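Local coordinates for conserved hypothetical protein (Streptococcus pneumoniae, PDB 2GK4) that is of unknown function but probably takes part in pantothenate and coenzyme A metabolism as a flavoprotein with a Rossmann-like core, at residues 34-37 / 38-42; 193-197 / 198-202; 118-121 / 122-126; 170-173 / 174-178. All blocks are in the same frame, centred on the assembly; numbering follows the deposited sequence.

Contact 1 (34-37 / 38-42); sequences IITE and TLLSA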
ATOM      1  N   ILE A  34      11.838  -0.657  17.718  1.00 19.58           N
ATOM      2  CA  ILE A  34      12.989  -0.705  18.644  1.00 19.99           C
ATOM      3  C   ILE A  34      12.701   0.128  19.889  1.00 19.34           C
ATOM      4  O   ILE A  34      13.012  -0.287  21.016  1.00 19.90           O
ATOM      5  CB  ILE A  34      14.298  -0.228  17.967  1.00 20.24           C
ATOM      6  CG1 ILE A  34      14.687  -1.177  16.809  1.00 23.05           C
ATOM      7  CG2 ILE A  34      15.460  -0.186  18.987  1.00 21.52           C
ATOM      8  CD1 ILE A  34      15.873  -0.657  15.975  1.00 23.76           C
ATOM      9  N   ILE A  35      12.068   1.282  19.704  1.00 17.54           N
ATOM     10  CA  ILE A  35      11.702   2.112  20.851  1.00 17.92           C
ATOM     11  C   ILE A  35      10.766   1.349  21.779  1.00 17.93           C
ATOM     12  O   ILE A  35      10.967   1.319  22.998  1.00 17.25           O
ATOM     13  CB  ILE A  35      11.089   3.439  20.372  1.00 17.68           C
ATOM     14  CG1 ILE A  35      12.229   4.274  19.732  1.00 18.26           C
ATOM     15  CG2 ILE A  35      10.423   4.189  21.550  1.00 19.04           C
ATOM     16  CD1 ILE A  35      11.683   5.481  18.883  1.00 18.85           C
ATOM     17  N   THR A  36       9.768   0.707  21.183  1.00 17.84           N
ATOM     18  CA  THR A  36       8.782  -0.047  21.952  1.00 19.27           C
ATOM     19  C   THR A  36       9.460  -1.185  22.713  1.00 19.90           C
ATOM     20  O   THR A  36       9.210  -1.340  23.913  1.00 18.75           O
ATOM     21  CB  THR A  36       7.634  -0.557  21.052  1.00 18.93           C
ATOM     22  OG1 THR A  36       6.970   0.571  20.441  1.00 21.09           O
ATOM     23  CG2 THR A  36       6.595  -1.368  21.875  1.00 20.41           C
ATOM     24  N   GLU A  37      10.281  -1.987  22.022  1.00 19.48           N
ATOM     25  CA  GLU A  37      11.059  -3.064  22.692  1.00 21.66           C
ATOM     26  C   GLU A  37      11.881  -2.538  23.860  1.00 21.85           C
ATOM     27  O   GLU A  37      11.921  -3.139  24.928  1.00 20.86           O
ATOM     28  CB  GLU A  37      12.006  -3.722  21.699  1.00 21.33           C
ATOM     29  CG  GLU A  37      11.276  -4.492  20.632  1.00 24.14           C
ATOM     30  CD  GLU A  37      12.189  -4.941  19.497  1.00 29.66           C
ATOM     31  OE1 GLU A  37      13.334  -4.422  19.331  1.00 30.12           O
ATOM     32  OE2 GLU A  37      11.734  -5.808  18.740  1.00 32.80           O
ATOM     33  N   THR A  38      12.531  -1.397  23.641  1.00 21.41           N
ATOM     34  CA  THR A  38      13.362  -0.784  24.673  1.00 21.67           C
ATOM     35  C   THR A  38      12.540  -0.435  25.894  1.00 20.39           C
ATOM     36  O   THR A  38      12.951  -0.744  27.037  1.00 20.55           O
ATOM     37  CB  THR A  38      14.135   0.430  24.134  1.00 21.02           C
ATOM     38  OG1 THR A  38      14.963  -0.017  23.054  1.00 22.93           O
ATOM     39  CG2 THR A  38      15.030   1.043  25.214  1.00 22.16           C
ATOM     40  N   LEU A  39      11.367   0.166  25.671  1.00 20.05           N
ATOM     41  CA  LEU A  39      10.505   0.552  26.802  1.00 20.10           C
ATOM     42  C   LEU A  39       9.958  -0.672  27.537  1.00 19.49           C
ATOM     43  O   LEU A  39       9.959  -0.731  28.782  1.00 19.92           O
ATOM     44  CB  LEU A  39       9.364   1.459  26.312  1.00 20.16           C
ATOM     45  CG  LEU A  39       9.892   2.773  25.725  1.00 20.34           C
ATOM     46  CD1 LEU A  39       8.791   3.436  24.925  1.00 21.63           C
ATOM     47  CD2 LEU A  39      10.427   3.694  26.823  1.00 25.13           C
ATOM     48  N   LEU A  40       9.527  -1.663  26.772  1.00 19.54           N
ATOM     49  CA  LEU A  40       8.954  -2.875  27.385  1.00 20.25           C
ATOM     50  C   LEU A  40       9.999  -3.557  28.267  1.00 21.15           C
ATOM     51  O   LEU A  40       9.709  -3.977  29.425  1.00 21.87           O
ATOM     52  CB  LEU A  40       8.498  -3.843  26.283  1.00 19.77           C
ATOM     53  CG  LEU A  40       7.222  -3.365  25.555  1.00 19.41           C
ATOM     54  CD1 LEU A  40       6.940  -4.224  24.312  1.00 18.72           C
ATOM     55  CD2 LEU A  40       6.011  -3.268  26.526  1.00 21.50           C
ATOM     56  N   SER A  41      11.220  -3.657  27.757  0.50 21.47           N
ATOM     57  CA  SER A  41      12.288  -4.368  28.477  0.50 22.36           C
ATOM     58  C   SER A  41      12.792  -3.594  29.702  0.50 22.94           C
ATOM     59  O   SER A  41      13.441  -4.170  30.603  0.50 23.13           O
ATOM     60  CB  SER A  41      13.420  -4.709  27.519  0.50 22.53           C
ATOM     61  OG  SER A  41      12.962  -5.620  26.530  0.50 22.86           O
ATOM     62  N   ALA A  42      12.471  -2.304  29.759  1.00 23.26           N
ATOM     63  CA  ALA A  42      12.702  -1.508  30.961  1.00 23.78           C
ATOM     64  C   ALA A  42      11.496  -1.441  31.910  1.00 24.21           C
ATOM     65  O   ALA A  42      11.551  -0.744  32.921  1.00 24.76           O
ATOM     66  CB  ALA A  42      13.173  -0.085  30.580  1.00 24.82           C
TER
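The carbonyl oxygen of Ile34 is gripped twice by Thr38, once by the backbone and once by the side chain. Thr38 N donates to Ile34 O at 2.9 Å, the ordinary helical bond, and Thr38 OG1 donates to the same Ile34 O at 2.8 Å from the opposite face of the carbonyl plane, lying 37° out of it. With OG1 placed beside its own backbone N (chi1 -59°), the hydroxyl drops back along the helix to the carbonyl one turn earlier, which is how a threonine can sit inside a helix with its polar atom satisfied. The helix is 30-41, which packs against the parallel core of a Rossmann-like alpha-beta-alpha sandwich. Side chains one turn apart pair along it. Ile35 and Leu39 extend alongside each other in the same direction, with Ile35 CG2 at 3.8 Å from Leu39 CD1. Leu39 goes on to Ile6 and Val46 of the sheet, and Ile35 reaches Leu223 of helix 216-228. Thr36 and Leu40 repeat the pattern: the methyl Thr36 CG2 meets Leu40 CD1 at 3.8 Å, while Thr36 OG1 is bonded to Gly32 O, so this threonine turns carbon toward its neighbour and oxygen to the backbone. On the more exposed side Glu37 forms a salt bridge with Lys33, and its carbonyl O receives Ser41 N at 3.0 Å in the last turn.

Contact 2 (193-197 / 198-202); sequences TQISA and DQHRA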
ATOM      1  N   THR A 193      18.943  10.834   4.176  1.00 23.59           N
ATOM      2  CA  THR A 193      20.221  10.522   3.532  1.00 24.92           C
ATOM      3  C   THR A 193      21.284  10.157   4.567  1.00 24.49           C
ATOM      4  O   THR A 193      22.384   9.769   4.204  1.00 25.71           O
ATOM      5  CB  THR A 193      20.744  11.698   2.646  1.00 25.17           C
ATOM      6  OG1 THR A 193      21.158  12.784   3.485  1.00 25.70           O
ATOM      7  CG2 THR A 193      19.686  12.175   1.663  1.00 26.80           C
ATOM      8  N   GLN A 194      20.951  10.241   5.855  1.00 22.60           N
ATOM      9  CA  GLN A 194      21.910   9.898   6.906  1.00 23.32           C
ATOM     10  C   GLN A 194      21.453   8.671   7.695  1.00 23.16           C
ATOM     11  O   GLN A 194      21.895   8.414   8.821  1.00 24.10           O
ATOM     12  CB  GLN A 194      22.194  11.129   7.798  1.00 23.14           C
ATOM     13  CG  GLN A 194      22.744  12.324   6.985  1.00 25.16           C
ATOM     14  CD  GLN A 194      24.153  12.108   6.386  1.00 28.72           C
ATOM     15  OE1 GLN A 194      24.487  12.665   5.322  1.00 31.47           O
ATOM     16  NE2 GLN A 194      24.968  11.312   7.056  1.00 25.44           N
ATOM     17  N   ILE A 195      20.609   7.864   7.049  1.00 22.65           N
ATOM     18  CA  ILE A 195      20.146   6.602   7.613  1.00 22.96           C
ATOM     19  C   ILE A 195      20.716   5.463   6.738  1.00 24.06           C
ATOM     20  O   ILE A 195      20.693   5.534   5.494  1.00 24.75           O
ATOM     21  CB  ILE A 195      18.587   6.521   7.605  1.00 22.59           C
ATOM     22  CG1 ILE A 195      17.968   7.670   8.424  1.00 22.67           C
ATOM     23  CG2 ILE A 195      18.118   5.129   8.092  1.00 22.13           C
ATOM     24  CD1 ILE A 195      16.410   7.765   8.332  1.00 23.19           C
ATOM     25  N   SER A 196      21.230   4.421   7.377  1.00 24.53           N
ATOM     26  CA  SER A 196      21.816   3.292   6.649  1.00 25.60           C
ATOM     27  C   SER A 196      21.546   2.008   7.411  1.00 26.73           C
ATOM     28  O   SER A 196      20.756   2.003   8.371  1.00 26.87           O
ATOM     29  CB  SER A 196      23.331   3.486   6.470  1.00 25.95           C
ATOM     30  OG  SER A 196      24.014   3.250   7.695  1.00 25.62           O
ATOM     31  N   ALA A 197      22.218   0.926   7.016  1.00 25.89           N
ATOM     32  CA  ALA A 197      21.977  -0.347   7.678  1.00 27.53           C
ATOM     33  C   ALA A 197      22.506  -0.354   9.112  1.00 27.73           C
ATOM     34  O   ALA A 197      21.955  -1.053   9.957  1.00 28.35           O
ATOM     35  CB  ALA A 197      22.569  -1.528   6.871  1.00 26.84           C
ATOM     36  N   ASP A 198      23.563   0.410   9.384  0.50 27.70           N
ATOM     37  CA  ASP A 198      24.193   0.398  10.713  0.50 27.60           C
ATOM     38  C   ASP A 198      24.409   1.797  11.309  0.50 27.32           C
ATOM     39  O   ASP A 198      25.195   1.968  12.248  0.50 27.27           O
ATOM     40  CB  ASP A 198      25.525  -0.356  10.660  0.50 27.68           C
ATOM     41  CG  ASP A 198      26.571   0.367   9.841  0.50 28.22           C
ATOM     42  OD1 ASP A 198      26.204   1.220   9.011  0.50 27.05           O
ATOM     43  OD2 ASP A 198      27.770   0.081  10.026  0.50 30.54           O
ATOM     44  N   GLN A 199      23.748   2.798  10.739  1.00 26.87           N
ATOM     45  CA  GLN A 199      23.745   4.140  11.334  1.00 26.70           C
ATOM     46  C   GLN A 199      22.381   4.791  11.172  1.00 25.47           C
ATOM     47  O   GLN A 199      21.624   4.467  10.247  1.00 24.15           O
ATOM     48  CB  GLN A 199      24.805   5.047  10.688  1.00 27.45           C
ATOM     49  CG  GLN A 199      26.248   4.603  10.826  1.00 32.55           C
ATOM     50  CD  GLN A 199      26.922   5.141  12.063  1.00 40.19           C
ATOM     51  OE1 GLN A 199      27.492   6.243  12.045  1.00 43.24           O
ATOM     52  NE2 GLN A 199      26.868   4.375  13.154  1.00 41.12           N
ATOM     53  N   HIS A 200      22.079   5.742  12.055  1.00 23.49           N
ATOM     54  CA  HIS A 200      20.853   6.498  11.923  1.00 23.24           C
ATOM     55  C   HIS A 200      21.124   7.779  12.688  1.00 22.30           C
ATOM     56  O   HIS A 200      20.888   7.841  13.884  1.00 23.49           O
ATOM     57  CB  HIS A 200      19.678   5.748  12.582  1.00 23.02           C
ATOM     58  CG  HIS A 200      18.328   6.298  12.228  1.00 22.85           C
ATOM     59  ND1 HIS A 200      18.023   7.645  12.260  1.00 27.03           N
ATOM     60  CD2 HIS A 200      17.197   5.670  11.838  1.00 19.25           C
ATOM     61  CE1 HIS A 200      16.765   7.821  11.894  1.00 22.45           C
ATOM     62  NE2 HIS A 200      16.244   6.639  11.626  1.00 25.71           N
ATOM     63  N   ARG A 201      21.678   8.764  12.007  1.00 21.81           N
ATOM     64  CA  ARG A 201      21.971  10.061  12.663  1.00 21.52           C
ATOM     65  C   ARG A 201      20.651  10.725  13.019  1.00 20.48           C
ATOM     66  O   ARG A 201      19.753  10.811  12.176  1.00 19.92           O
ATOM     67  CB  ARG A 201      22.742  10.959  11.676  1.00 21.88           C
ATOM     68  CG  ARG A 201      22.949  12.396  12.125  1.00 25.31           C
ATOM     69  CD  ARG A 201      24.221  12.495  12.909  1.00 25.55           C
ATOM     70  NE  ARG A 201      24.529  13.896  13.183  1.00 26.36           N
ATOM     71  CZ  ARG A 201      25.409  14.283  14.103  1.00 27.12           C
ATOM     72  NH1 ARG A 201      26.045  13.359  14.819  1.00 26.68           N
ATOM     73  NH2 ARG A 201      25.607  15.591  14.327  1.00 24.13           N
ATOM     74  N   ALA A 202      20.546  11.244  14.240  1.00 20.07           N
ATOM     75  CA  ALA A 202      19.374  12.008  14.659  1.00 19.82           C
ATOM     76  C   ALA A 202      19.746  13.076  15.665  1.00 20.09           C
ATOM     77  O   ALA A 202      20.762  12.978  16.373  1.00 21.82           O
ATOM     78  CB  ALA A 202      18.298  11.085  15.257  1.00 20.02           C
TER
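Ile195 and His200 sit opposite each other, both side chains on one side, at the tip of the hairpin connection between antiparallel strands 186-191 and 202-205, where they form a single bridge as a non-hydrogen-bonded pair. Two backbone bonds flank that pair: Ser196 N donates to Gln199 O at 2.9 Å, and Arg201 N to Gln194 O at 3.2 Å, both nearly straight. At the bend, Ser196 OG takes weak bonds from Asp198 N at 3.3 Å and Gln199 N at 3.1 Å; OG lies between the backbone N and the carbonyl carbon (chi1 75°), a place near both amides that suits a small polar residue. Outside the turn, Arg201 forms a salt bridge with Glu168 and a hydrogen bond with Gln214, which also bonds Gln199 OE1; Gln199 NE2 donates to Asp198 O.

Apolar contact lies on the side facing helix 216-228. The branched chain of Ile195 suits the flat ring by spreading over it: a CH-pi contact places Ile195 CG1 3.7 Å from the centroid of the His200 ring, 11° off its normal. His200 ND1 is buried without a polar partner. The methyl Ile195 CD1 reaches past the ring centre to His200 NE2 at 3.5 Å.

Contact 3 (118-121 / 122-126); sequences LSKQ and NHQAK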
ATOM      1  N   LEU A 118     -13.305  19.171  -6.058  1.00 30.48           N
ATOM      2  CA  LEU A 118     -13.227  18.905  -4.616  1.00 31.88           C
ATOM      3  C   LEU A 118     -14.590  18.657  -3.977  1.00 32.93           C
ATOM      4  O   LEU A 118     -14.671  18.173  -2.828  1.00 32.96           O
ATOM      5  CB  LEU A 118     -12.549  20.046  -3.860  1.00 31.85           C
ATOM      6  CG  LEU A 118     -11.235  20.638  -4.350  1.00 33.78           C
ATOM      7  CD1 LEU A 118     -10.741  21.682  -3.344  1.00 36.25           C
ATOM      8  CD2 LEU A 118     -10.210  19.566  -4.555  1.00 32.05           C
ATOM      9  N   SER A 119     -15.651  19.017  -4.695  1.00 33.64           N
ATOM     10  CA  SER A 119     -16.996  18.877  -4.162  1.00 34.78           C
ATOM     11  C   SER A 119     -17.759  17.754  -4.862  1.00 34.74           C
ATOM     12  O   SER A 119     -18.978  17.615  -4.686  1.00 35.28           O
ATOM     13  CB  SER A 119     -17.745  20.195  -4.269  1.00 35.04           C
ATOM     14  OG  SER A 119     -17.994  20.480  -5.625  1.00 37.73           O
ATOM     15  N   LYS A 120     -17.029  16.954  -5.642  1.00 34.85           N
ATOM     16  CA  LYS A 120     -17.580  15.806  -6.371  1.00 34.84           C
ATOM     17  C   LYS A 120     -17.238  14.464  -5.703  1.00 35.07           C
ATOM     18  O   LYS A 120     -16.317  14.375  -4.877  1.00 34.23           O
ATOM     19  CB  LYS A 120     -17.062  15.786  -7.818  1.00 35.10           C
ATOM     20  CG  LYS A 120     -17.505  16.970  -8.667  1.00 36.67           C
ATOM     21  CD  LYS A 120     -17.299  16.668 -10.141  1.00 41.10           C
ATOM     22  CE  LYS A 120     -17.163  17.945 -10.970  1.00 45.34           C
ATOM     23  NZ  LYS A 120     -18.410  18.799 -11.048  1.00 47.71           N
ATOM     24  N   GLN A 121     -17.971  13.423  -6.097  1.00 34.70           N
ATOM     25  CA  GLN A 121     -17.733  12.064  -5.592  1.00 35.06           C
ATOM     26  C   GLN A 121     -17.299  11.145  -6.725  1.00 35.83           C
ATOM     27  O   GLN A 121     -17.696  11.358  -7.878  1.00 35.61           O
ATOM     28  CB  GLN A 121     -19.006  11.530  -4.913  1.00 34.71           C
ATOM     29  CG  GLN A 121     -19.426  12.329  -3.662  1.00 33.60           C
ATOM     30  CD  GLN A 121     -18.330  12.381  -2.586  1.00 32.78           C
ATOM     31  OE1 GLN A 121     -17.650  11.385  -2.322  1.00 29.27           O
ATOM     32  NE2 GLN A 121     -18.144  13.563  -1.978  1.00 33.44           N
ATOM     33  N   ASN A 122     -16.520  10.112  -6.406  1.00 36.31           N
ATOM     34  CA  ASN A 122     -15.996   9.207  -7.429  1.00 37.67           C
ATOM     35  C   ASN A 122     -17.037   8.635  -8.384  1.00 39.02           C
ATOM     36  O   ASN A 122     -16.730   8.442  -9.557  1.00 39.32           O
ATOM     37  CB  ASN A 122     -15.218   8.051  -6.802  1.00 37.81           C
ATOM     38  CG  ASN A 122     -13.804   8.418  -6.466  1.00 38.00           C
ATOM     39  OD1 ASN A 122     -13.360   9.529  -6.737  1.00 37.45           O
ATOM     40  ND2 ASN A 122     -13.077   7.476  -5.874  1.00 38.79           N
ATOM     41  N   HIS A 123     -18.249   8.366  -7.884  1.00 40.09           N
ATOM     42  CA  HIS A 123     -19.319   7.780  -8.712  1.00 41.43           C
ATOM     43  C   HIS A 123     -19.808   8.704  -9.835  1.00 42.48           C
ATOM     44  O   HIS A 123     -20.552   8.269 -10.719  1.00 42.73           O
ATOM     45  CB  HIS A 123     -20.503   7.305  -7.849  1.00 41.00           C
ATOM     46  CG  HIS A 123     -21.164   8.397  -7.061  1.00 41.29           C
ATOM     47  ND1 HIS A 123     -22.017   9.322  -7.632  1.00 40.11           N
ATOM     48  CD2 HIS A 123     -21.109   8.702  -5.741  1.00 39.61           C
ATOM     49  CE1 HIS A 123     -22.446  10.154  -6.700  1.00 41.33           C
ATOM     50  NE2 HIS A 123     -21.906   9.802  -5.545  1.00 39.67           N
ATOM     51  N   GLN A 124     -19.400   9.973  -9.789  1.00 43.52           N
ATOM     52  CA  GLN A 124     -19.727  10.949 -10.828  1.00 44.77           C
ATOM     53  C   GLN A 124     -18.685  10.964 -11.960  1.00 45.39           C
ATOM     54  O   GLN A 124     -18.914  11.570 -13.019  1.00 45.53           O
ATOM     55  CB  GLN A 124     -19.814  12.359 -10.231  1.00 44.45           C
ATOM     56  CG  GLN A 124     -20.739  12.507  -9.033  1.00 45.53           C
ATOM     57  CD  GLN A 124     -20.839  13.946  -8.556  1.00 45.57           C
ATOM     58  OE1 GLN A 124     -20.417  14.276  -7.449  1.00 45.28           O
ATOM     59  NE2 GLN A 124     -21.396  14.819  -9.402  1.00 47.29           N
ATOM     60  N   ALA A 125     -17.553  10.308 -11.732  1.00 45.95           N
ATOM     61  CA  ALA A 125     -16.374  10.467 -12.579  1.00 46.86           C
ATOM     62  C   ALA A 125     -16.493   9.850 -13.970  1.00 47.62           C
ATOM     63  O   ALA A 125     -17.069   8.773 -14.145  1.00 47.32           O
ATOM     64  CB  ALA A 125     -15.147   9.946 -11.885  1.00 46.89           C
ATOM     65  N   LYS A 126     -15.934  10.559 -14.948  1.00 48.54           N
ATOM     66  CA  LYS A 126     -15.773  10.050 -16.308  1.00 49.57           C
ATOM     67  C   LYS A 126     -14.386   9.410 -16.439  1.00 50.07           C
ATOM     68  O   LYS A 126     -13.399  10.092 -16.752  1.00 50.16           O
ATOM     69  CB  LYS A 126     -15.946  11.190 -17.314  1.00 49.76           C
ATOM     70  CG  LYS A 126     -17.101  12.131 -16.989  1.00 50.31           C
ATOM     71  CD  LYS A 126     -17.310  13.148 -18.092  1.00 51.04           C
ATOM     72  CE  LYS A 126     -18.457  14.071 -17.759  1.00 51.98           C
ATOM     73  NZ  LYS A 126     -18.844  14.884 -18.942  1.00 52.53           N
TER
HETATM   74  O   HOH W   1     -15.051  10.225  -3.924  1.00 31.16           O
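Gln124 reaches back with its side chain to Gln121 N at the start of a short 3-10 turn (122-124) in the surface loop between helix 105-110 and strand 133-140. Its chain runs extended beyond CG (chi2 -176°), which carries the amide oxygen the full distance: Gln121 N donates to Gln124 OE1 at 2.9 Å. The backbone bond that closes the turn runs the other way, Gln124 N donating to Gln121 O, also at 2.9 Å, from 39° above the carbonyl plane. The two bonds make a ring between the residues, and glutamine suits the place because it is long enough to reach and ends in an acceptor. Lys120 lies at about a right angle to the Gln124 chain, its CB 3.7 Å from Gln124 OE1, while its ammonium goes to Glu116.

Gln121 and His123 cross on a slant, amide and ring planes 37° apart. Gln121 CB approaches the imidazole obliquely, 3.4 Å from His123 NE2. Between them in sequence, Asn122 ties the turn to strand 97-104 through OD1 and the backbone N of Met102. A water joins the two segments, accepting from Asn122 N at 2.9 Å and donating to Gln121 OE1 at 3.3 Å.

Contact 4 (170-173 / 174-178); sequences HLVD and IARKS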
ATOM      1  N   HIS A 170      19.265  23.423   9.237  1.00 21.29           N
ATOM      2  CA  HIS A 170      17.917  23.567   8.653  1.00 22.55           C
ATOM      3  C   HIS A 170      16.982  22.588   9.344  1.00 22.61           C
ATOM      4  O   HIS A 170      15.842  22.933   9.690  1.00 22.61           O
ATOM      5  CB  HIS A 170      17.932  23.334   7.138  1.00 22.36           C
ATOM      6  CG  HIS A 170      16.571  23.375   6.499  1.00 25.15           C
ATOM      7  ND1 HIS A 170      15.821  24.527   6.422  1.00 27.04           N
ATOM      8  CD2 HIS A 170      15.834  22.407   5.901  1.00 27.02           C
ATOM      9  CE1 HIS A 170      14.683  24.269   5.800  1.00 26.73           C
ATOM     10  NE2 HIS A 170      14.661  22.989   5.486  1.00 26.68           N
ATOM     11  N   LEU A 171      17.505  21.390   9.594  1.00 22.45           N
ATOM     12  CA  LEU A 171      16.771  20.330  10.261  1.00 23.50           C
ATOM     13  C   LEU A 171      16.330  20.837  11.639  1.00 22.77           C
ATOM     14  O   LEU A 171      15.177  20.669  12.028  1.00 22.29           O
ATOM     15  CB  LEU A 171      17.673  19.097  10.372  1.00 24.08           C
ATOM     16  CG  LEU A 171      17.166  17.703  10.683  1.00 26.36           C
ATOM     17  CD1 LEU A 171      15.920  17.357   9.838  1.00 25.76           C
ATOM     18  CD2 LEU A 171      18.295  16.650  10.463  1.00 25.15           C
ATOM     19  N   VAL A 172      17.258  21.448  12.373  1.00 21.56           N
ATOM     20  CA  VAL A 172      16.950  22.047  13.676  1.00 22.03           C
ATOM     21  C   VAL A 172      15.902  23.167  13.590  1.00 21.58           C
ATOM     22  O   VAL A 172      14.950  23.193  14.379  1.00 22.53           O
ATOM     23  CB  VAL A 172      18.239  22.573  14.369  1.00 21.72           C
ATOM     24  CG1 VAL A 172      17.890  23.415  15.620  1.00 23.41           C
ATOM     25  CG2 VAL A 172      19.103  21.358  14.753  1.00 21.91           C
ATOM     26  N   ASP A 173      16.071  24.067  12.621  1.00 21.09           N
ATOM     27  CA  ASP A 173      15.129  25.164  12.348  1.00 23.27           C
ATOM     28  C   ASP A 173      13.713  24.615  12.166  1.00 22.77           C
ATOM     29  O   ASP A 173      12.775  25.035  12.867  1.00 22.79           O
ATOM     30  CB  ASP A 173      15.632  25.949  11.114  1.00 23.42           C
ATOM     31  CG  ASP A 173      14.603  26.947  10.508  1.00 30.37           C
ATOM     32  OD1 ASP A 173      13.437  27.039  10.921  1.00 35.86           O
ATOM     33  OD2 ASP A 173      14.985  27.642   9.533  1.00 35.86           O
ATOM     34  N   ILE A 174      13.570  23.664  11.252  1.00 21.93           N
ATOM     35  CA  ILE A 174      12.265  23.027  10.992  1.00 23.01           C
ATOM     36  C   ILE A 174      11.700  22.267  12.214  1.00 22.55           C
ATOM     37  O   ILE A 174      10.492  22.365  12.522  1.00 21.93           O
ATOM     38  CB  ILE A 174      12.347  22.099   9.765  1.00 22.91           C
ATOM     39  CG1 ILE A 174      12.800  22.889   8.520  1.00 25.20           C
ATOM     40  CG2 ILE A 174      10.995  21.326   9.525  1.00 23.55           C
ATOM     41  CD1 ILE A 174      11.856  24.039   8.080  1.00 25.82           C
ATOM     42  N   ALA A 175      12.552  21.502  12.892  1.00 22.56           N
ATOM     43  CA  ALA A 175      12.139  20.809  14.117  1.00 23.10           C
ATOM     44  C   ALA A 175      11.643  21.774  15.188  1.00 24.32           C
ATOM     45  O   ALA A 175      10.622  21.507  15.838  1.00 24.99           O
ATOM     46  CB  ALA A 175      13.273  19.927  14.660  1.00 23.29           C
ATOM     47  N   ARG A 176      12.332  22.904  15.376  1.00 23.50           N
ATOM     48  CA  ARG A 176      11.892  23.878  16.374  1.00 24.97           C
ATOM     49  C   ARG A 176      10.559  24.539  16.061  1.00 25.62           C
ATOM     50  O   ARG A 176       9.768  24.792  16.964  1.00 25.88           O
ATOM     51  CB  ARG A 176      12.967  24.923  16.630  1.00 25.54           C
ATOM     52  CG  ARG A 176      14.012  24.341  17.553  1.00 26.20           C
ATOM     53  CD  ARG A 176      15.026  25.313  18.004  1.00 27.91           C
ATOM     54  NE  ARG A 176      15.848  24.641  18.998  1.00 24.99           N
ATOM     55  CZ  ARG A 176      17.136  24.857  19.200  1.00 25.59           C
ATOM     56  NH1 ARG A 176      17.753  24.159  20.153  1.00 24.15           N
ATOM     57  NH2 ARG A 176      17.802  25.773  18.492  1.00 23.37           N
ATOM     58  N   LYS A 177      10.314  24.792  14.784  1.00 25.70           N
ATOM     59  CA  LYS A 177       9.032  25.313  14.340  1.00 27.96           C
ATOM     60  C   LYS A 177       7.920  24.323  14.710  1.00 28.23           C
ATOM     61  O   LYS A 177       6.861  24.723  15.193  1.00 28.35           O
ATOM     62  CB  LYS A 177       9.074  25.580  12.838  1.00 28.07           C
ATOM     63  CG  LYS A 177       9.895  26.845  12.444  1.00 27.58           C
ATOM     64  CD  LYS A 177       9.807  27.061  10.936  1.00 30.39           C
ATOM     65  CE  LYS A 177      10.747  28.179  10.451  1.00 32.63           C
ATOM     66  NZ  LYS A 177      10.810  29.326  11.382  1.00 35.54           N
ATOM     67  N   SER A 178       8.196  23.034  14.505  1.00 28.60           N
ATOM     68  CA  SER A 178       7.290  21.939  14.857  1.00 30.49           C
ATOM     69  C   SER A 178       7.081  21.813  16.369  1.00 31.40           C
ATOM     70  O   SER A 178       5.955  21.596  16.841  1.00 32.08           O
ATOM     71  CB  SER A 178       7.825  20.628  14.277  1.00 29.82           C
ATOM     72  OG  SER A 178       7.032  19.535  14.707  1.00 34.20           O
TER
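Ile174 lies against His170 one turn earlier on helix 168-182, and its chain can be followed outward over the imidazole. Ile174 CB sits 3.6 Å from His170 O, the carbonyl that accepts the bond from Ile174 N. Next comes Ile174 CG1, held beside the backbone N (chi1 -58°) and thereby brought over one face of the ring: a CH-pi contact of 3.7 Å from CG1 to the His170 ring centroid, offset toward the rim. At the tip, Ile174 CD1 bends on to the His170 CE1 corner at 3.6 Å. Isoleucine suits the place, since it gives the ring a broad aliphatic cover and also touches Lys161 and Leu163 of strand 156-163.

The helix is the crossover of a beta-alpha-beta unit, joining strand 156-163 to strand 186-191 in the Rossmann-like sheet. Leu171 and Ala175 are buried against that sheet, the small alanine permitting close approach to Ile187 and Ala189. Further round, Val172 and Arg176 run side by side. Val172 CG1 lies over one face of the guanidinium, 3.7 Å from Arg176 NH2, while Arg176 NE is hydrogen-bonded to Glu206 O, so the flat group has an apolar neighbour on its face and a polar partner for its N-H. On the outer side Asp173 OD1 and Lys177 NZ form a salt bridge at 3.5 Å, a long one. At this length and at the surface, the pair probably contributes little, and the backbone bonds and apolar faces probably do most of the holding.

In the fold
Contacts 1 and 4 are both turns of helices that pack on the main sheet and are partly buried, with centres about 27 Å apart; contacts 2 and 3 are surface loops, the latter farthest from the chain's centre. Contact 1 relies on aliphatic pairs and threonine hydroxyls turned to the backbone; contact 4 adds a ring face, a guanidinium and a salt bridge between its own two segments, whereas that of contact 1 goes to Lys33 outside them. In the loops side chains add bonds to the turns: weak ones to a serine hydroxyl in 193-202, a glutamine amide and water in 118-126. Contacts 1 and 2 both touch Lys216 of helix 216-228.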